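Long-range contact in putative peptidyl-arginine deiminase (Chlorobium tepidum, PDB 1XKN), which probably hydrolyses the guanidinium group of agmatine or of arginine side chains: residues G198-A210 with P245-L259. Sequence-based numbering, arbitrary orientation.
Sequences GIEKVLWLGDGIA and PLRENYELLKTMTGL
An edge strand packs roughly antiparallel against a helix where strand 201-205 and the loop after it run over helix 243-253 and the turn that follows, the axes of segments 201-205 and 245-253 lying 9.3 Å apart at 151°. Asn249 makes the polar link. Its OD1 accepts from Gly206 N at 2.7 Å in an almost straight bond (168°), while ND2 gives a weak, bent bond to Asp207 O at 2.9 Å, so one side-chain amide spans the chain from Gly206 N to Asp207 O just as it leaves the strand. A water further ties Asp207 N to Glu248 OE1.

Beside the amide, Leu205 CD2 lies 3.9 Å from Leu253 CG and also touches the selenium of Met256, a selenomethionine here. Leu252 lays CD2 over the strand backbone, 3.5 Å from Trp204 O. The bend at the end of the Met256 chain (chi3 143°) carries its methyl CE to 3.8 Å from Leu203 CB.

At the start of the strand Lys201 stretches out fully. Its NZ donates a hydrogen bond to Thr257 O at 3.0 Å, approaching from above the carbonyl plane, and two waters extend the grip to Thr257 N and Gly258 O. Leu259 CD2 rests against the base of this lysine, 3.9 Å from CB.

Strand 201-205 borders a three-stranded sheet, pairing in parallel with strand 167-171, whose Leu169 meets Leu203 and Leu205. The helix also packs against strand 229-233 through Asn249, Tyr250 and Leu253, and thus bridges the two strands.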
# COMPACT_ATOMS: atom_id res chain seq x y z
N GLY A 198 -14.25 -10.55 -2.31
CA GLY A 198 -15.02 -10.84 -3.50
C GLY A 198 -14.21 -11.16 -4.74
O GLY A 198 -14.71 -11.04 -5.86
N ILE A 199 -12.96 -11.58 -4.56
CA ILE A 199 -12.13 -11.90 -5.71
C ILE A 199 -12.42 -13.32 -6.20
O ILE A 199 -13.04 -14.12 -5.49
CB ILE A 199 -10.63 -11.71 -5.40
CG1 ILE A 199 -10.23 -12.42 -4.11
CG2 ILE A 199 -10.33 -10.22 -5.29
CD1 ILE A 199 -9.98 -13.91 -4.29
N GLU A 200 -12.00 -13.63 -7.43
CA GLU A 200 -12.25 -14.93 -8.03
C GLU A 200 -11.02 -15.80 -8.25
O GLU A 200 -11.11 -17.03 -8.24
CB GLU A 200 -12.96 -14.76 -9.38
CG GLU A 200 -14.45 -14.49 -9.27
CD GLU A 200 -14.77 -13.15 -8.64
OE1 GLU A 200 -14.41 -12.11 -9.23
OE2 GLU A 200 -15.38 -13.15 -7.55
N LYS A 201 -9.87 -15.16 -8.47
CA LYS A 201 -8.64 -15.90 -8.70
C LYS A 201 -7.47 -15.28 -7.96
O LYS A 201 -7.23 -14.08 -8.06
CB LYS A 201 -8.33 -15.94 -10.21
CG LYS A 201 -7.11 -16.78 -10.59
CD LYS A 201 -6.93 -16.80 -12.11
CE LYS A 201 -5.78 -17.71 -12.53
NZ LYS A 201 -5.62 -17.70 -14.02
N VAL A 202 -6.75 -16.11 -7.22
CA VAL A 202 -5.58 -15.66 -6.48
C VAL A 202 -4.33 -16.10 -7.22
O VAL A 202 -4.15 -17.29 -7.51
CB VAL A 202 -5.55 -16.24 -5.05
CG1 VAL A 202 -4.32 -15.73 -4.31
CG2 VAL A 202 -6.82 -15.85 -4.30
N LEU A 203 -3.47 -15.14 -7.52
CA LEU A 203 -2.22 -15.41 -8.23
C LEU A 203 -1.09 -15.38 -7.21
O LEU A 203 -0.73 -14.32 -6.69
CB LEU A 203 -2.00 -14.34 -9.30
CG LEU A 203 -3.09 -14.16 -10.36
CD1 LEU A 203 -2.80 -12.93 -11.18
CD2 LEU A 203 -3.15 -15.40 -11.24
N TRP A 204 -0.51 -16.55 -6.95
CA TRP A 204 0.57 -16.65 -5.97
C TRP A 204 1.98 -16.55 -6.51
O TRP A 204 2.46 -17.46 -7.19
CB TRP A 204 0.46 -17.97 -5.20
CG TRP A 204 -0.78 -18.11 -4.38
CD1 TRP A 204 -2.00 -18.55 -4.80
CD2 TRP A 204 -0.91 -17.85 -2.98
NE1 TRP A 204 -2.88 -18.58 -3.74
CE2 TRP A 204 -2.24 -18.15 -2.61
CE3 TRP A 204 -0.02 -17.39 -1.99
CZ2 TRP A 204 -2.71 -18.01 -1.31
CZ3 TRP A 204 -0.49 -17.25 -0.69
CH2 TRP A 204 -1.82 -17.56 -0.36
N LEU A 205 2.65 -15.44 -6.21
CA LEU A 205 4.04 -15.26 -6.63
C LEU A 205 4.89 -15.92 -5.55
O LEU A 205 4.36 -16.43 -4.56
CB LEU A 205 4.39 -13.78 -6.75
CG LEU A 205 3.64 -13.02 -7.85
CD1 LEU A 205 4.06 -11.56 -7.84
CD2 LEU A 205 3.94 -13.66 -9.20
N GLY A 206 6.21 -15.90 -5.72
CA GLY A 206 7.08 -16.55 -4.75
C GLY A 206 7.69 -15.73 -3.63
O GLY A 206 7.00 -15.28 -2.72
N ASP A 207 9.01 -15.58 -3.69
CA ASP A 207 9.75 -14.83 -2.68
C ASP A 207 9.78 -13.34 -2.99
O ASP A 207 9.50 -12.92 -4.11
CB ASP A 207 11.19 -15.35 -2.60
CG ASP A 207 11.27 -16.75 -2.01
OD1 ASP A 207 12.31 -17.41 -2.20
OD2 ASP A 207 10.30 -17.19 -1.36
N GLY A 208 10.13 -12.55 -1.98
CA GLY A 208 10.21 -11.11 -2.14
C GLY A 208 11.64 -10.64 -2.31
O GLY A 208 12.51 -11.43 -2.70
N ILE A 209 11.90 -9.38 -1.99
CA ILE A 209 13.25 -8.81 -2.14
C ILE A 209 14.07 -8.82 -0.85
O ILE A 209 13.56 -9.11 0.23
CB ILE A 209 13.20 -7.36 -2.67
CG1 ILE A 209 12.53 -6.44 -1.64
CG2 ILE A 209 12.44 -7.32 -3.99
CD1 ILE A 209 12.50 -4.97 -2.04
N ALA A 210 15.35 -8.49 -0.98
CA ALA A 210 16.27 -8.47 0.15
C ALA A 210 16.05 -7.31 1.11
O ALA A 210 15.60 -6.23 0.72
CB ALA A 210 17.71 -8.44 -0.37
N PRO A 245 15.28 -14.21 -7.27
CA PRO A 245 13.88 -14.07 -6.86
C PRO A 245 13.02 -13.32 -7.86
O PRO A 245 11.90 -13.73 -8.17
CB PRO A 245 13.99 -13.32 -5.53
CG PRO A 245 15.32 -13.73 -5.01
CD PRO A 245 16.18 -13.66 -6.24
N LEU A 246 13.53 -12.20 -8.37
CA LEU A 246 12.76 -11.41 -9.33
C LEU A 246 12.63 -12.13 -10.67
O LEU A 246 11.61 -12.02 -11.34
CB LEU A 246 13.40 -10.03 -9.51
CG LEU A 246 13.36 -9.16 -8.25
CD1 LEU A 246 14.13 -7.87 -8.50
CD2 LEU A 246 11.91 -8.85 -7.88
N ARG A 247 13.67 -12.88 -11.06
CA ARG A 247 13.64 -13.62 -12.31
C ARG A 247 12.58 -14.71 -12.27
O ARG A 247 11.81 -14.89 -13.22
CB ARG A 247 15.01 -14.23 -12.59
CG ARG A 247 15.98 -13.29 -13.27
CD ARG A 247 15.55 -13.06 -14.71
NE ARG A 247 15.53 -14.32 -15.44
CZ ARG A 247 14.83 -14.53 -16.55
NH1 ARG A 247 14.09 -13.56 -17.07
NH2 ARG A 247 14.87 -15.72 -17.14
N GLU A 248 12.54 -15.44 -11.16
CA GLU A 248 11.57 -16.52 -11.00
C GLU A 248 10.15 -15.97 -11.05
O GLU A 248 9.28 -16.57 -11.67
CB GLU A 248 11.81 -17.24 -9.67
CG GLU A 248 13.21 -17.80 -9.51
CD GLU A 248 13.43 -18.47 -8.17
OE1 GLU A 248 13.05 -17.86 -7.14
OE2 GLU A 248 13.99 -19.58 -8.13
N ASN A 249 9.92 -14.83 -10.41
CA ASN A 249 8.59 -14.26 -10.41
C ASN A 249 8.20 -13.66 -11.75
O ASN A 249 7.03 -13.68 -12.13
CB ASN A 249 8.45 -13.23 -9.29
CG ASN A 249 8.34 -13.89 -7.93
OD1 ASN A 249 7.56 -14.83 -7.76
ND2 ASN A 249 9.10 -13.40 -6.96
N TYR A 250 9.18 -13.12 -12.48
CA TYR A 250 8.90 -12.55 -13.79
C TYR A 250 8.47 -13.68 -14.73
O TYR A 250 7.47 -13.57 -15.43
CB TYR A 250 10.14 -11.86 -14.37
CG TYR A 250 9.98 -11.49 -15.83
CD1 TYR A 250 9.15 -10.43 -16.22
CD2 TYR A 250 10.60 -12.24 -16.83
CE1 TYR A 250 8.95 -10.13 -17.57
CE2 TYR A 250 10.39 -11.95 -18.18
CZ TYR A 250 9.57 -10.90 -18.54
OH TYR A 250 9.35 -10.64 -19.87
N GLU A 251 9.24 -14.77 -14.73
CA GLU A 251 8.92 -15.90 -15.58
C GLU A 251 7.57 -16.50 -15.18
O GLU A 251 6.80 -16.93 -16.04
CB GLU A 251 10.02 -16.96 -15.51
CG GLU A 251 11.32 -16.55 -16.18
CD GLU A 251 11.13 -16.11 -17.63
OE1 GLU A 251 10.32 -16.74 -18.34
OE2 GLU A 251 11.80 -15.15 -18.06
N LEU A 252 7.28 -16.51 -13.89
CA LEU A 252 6.01 -17.04 -13.41
C LEU A 252 4.87 -16.17 -13.95
O LEU A 252 3.87 -16.68 -14.47
CB LEU A 252 5.97 -17.06 -11.88
CG LEU A 252 4.69 -17.59 -11.23
CD1 LEU A 252 4.39 -19.01 -11.71
CD2 LEU A 252 4.85 -17.56 -9.72
N LEU A 253 5.02 -14.86 -13.84
CA LEU A 253 3.99 -13.94 -14.34
C LEU A 253 3.74 -14.12 -15.83
O LEU A 253 2.62 -13.93 -16.30
CB LEU A 253 4.40 -12.49 -14.07
CG LEU A 253 4.04 -11.97 -12.68
CD1 LEU A 253 4.78 -10.68 -12.40
CD2 LEU A 253 2.53 -11.76 -12.59
N LYS A 254 4.77 -14.50 -16.57
CA LYS A 254 4.63 -14.69 -18.01
C LYS A 254 3.81 -15.93 -18.37
O LYS A 254 3.50 -16.15 -19.54
CB LYS A 254 6.02 -14.76 -18.67
CG LYS A 254 6.76 -13.42 -18.68
CD LYS A 254 6.15 -12.44 -19.68
CE LYS A 254 6.44 -12.86 -21.11
NZ LYS A 254 7.90 -12.82 -21.42
N THR A 255 3.44 -16.72 -17.36
CA THR A 255 2.63 -17.91 -17.58
C THR A 255 1.25 -17.75 -16.95
O THR A 255 0.37 -18.60 -17.12
CB THR A 255 3.27 -19.18 -16.96
OG1 THR A 255 3.18 -19.11 -15.53
CG2 THR A 255 4.73 -19.30 -17.36
N MSE A 256 1.05 -16.65 -16.21
CA MSE A 256 -0.23 -16.40 -15.55
C MSE A 256 -1.23 -15.73 -16.49
O MSE A 256 -0.86 -14.95 -17.37
CB MSE A 256 -0.01 -15.53 -14.31
CG MSE A 256 0.82 -16.21 -13.25
SE MSE A 256 1.15 -15.07 -11.74
CE MSE A 256 1.05 -16.40 -10.34
N THR A 257 -2.51 -16.03 -16.29
CA THR A 257 -3.55 -15.48 -17.14
C THR A 257 -4.69 -14.86 -16.35
O THR A 257 -4.82 -15.09 -15.14
CB THR A 257 -4.15 -16.57 -18.02
OG1 THR A 257 -4.69 -17.61 -17.19
CG2 THR A 257 -3.09 -17.16 -18.94
N GLY A 258 -5.51 -14.08 -17.04
CA GLY A 258 -6.66 -13.47 -16.40
C GLY A 258 -7.79 -14.47 -16.38
O GLY A 258 -7.60 -15.63 -16.75
N LEU A 259 -8.97 -14.03 -15.96
CA LEU A 259 -10.12 -14.93 -15.91
C LEU A 259 -10.47 -15.46 -17.30
O LEU A 259 -11.00 -16.57 -17.44
CB LEU A 259 -11.33 -14.21 -15.31
CG LEU A 259 -11.13 -13.63 -13.90
CD1 LEU A 259 -12.37 -12.85 -13.49
CD2 LEU A 259 -10.85 -14.76 -12.92
O HOH W 1 -2.78 -18.25 -14.21
O HOH W 2 -7.95 -18.33 -15.59
O HOH W 3 10.59 -16.17 -6.18
O HOH W 4 14.43 -17.11 -4.74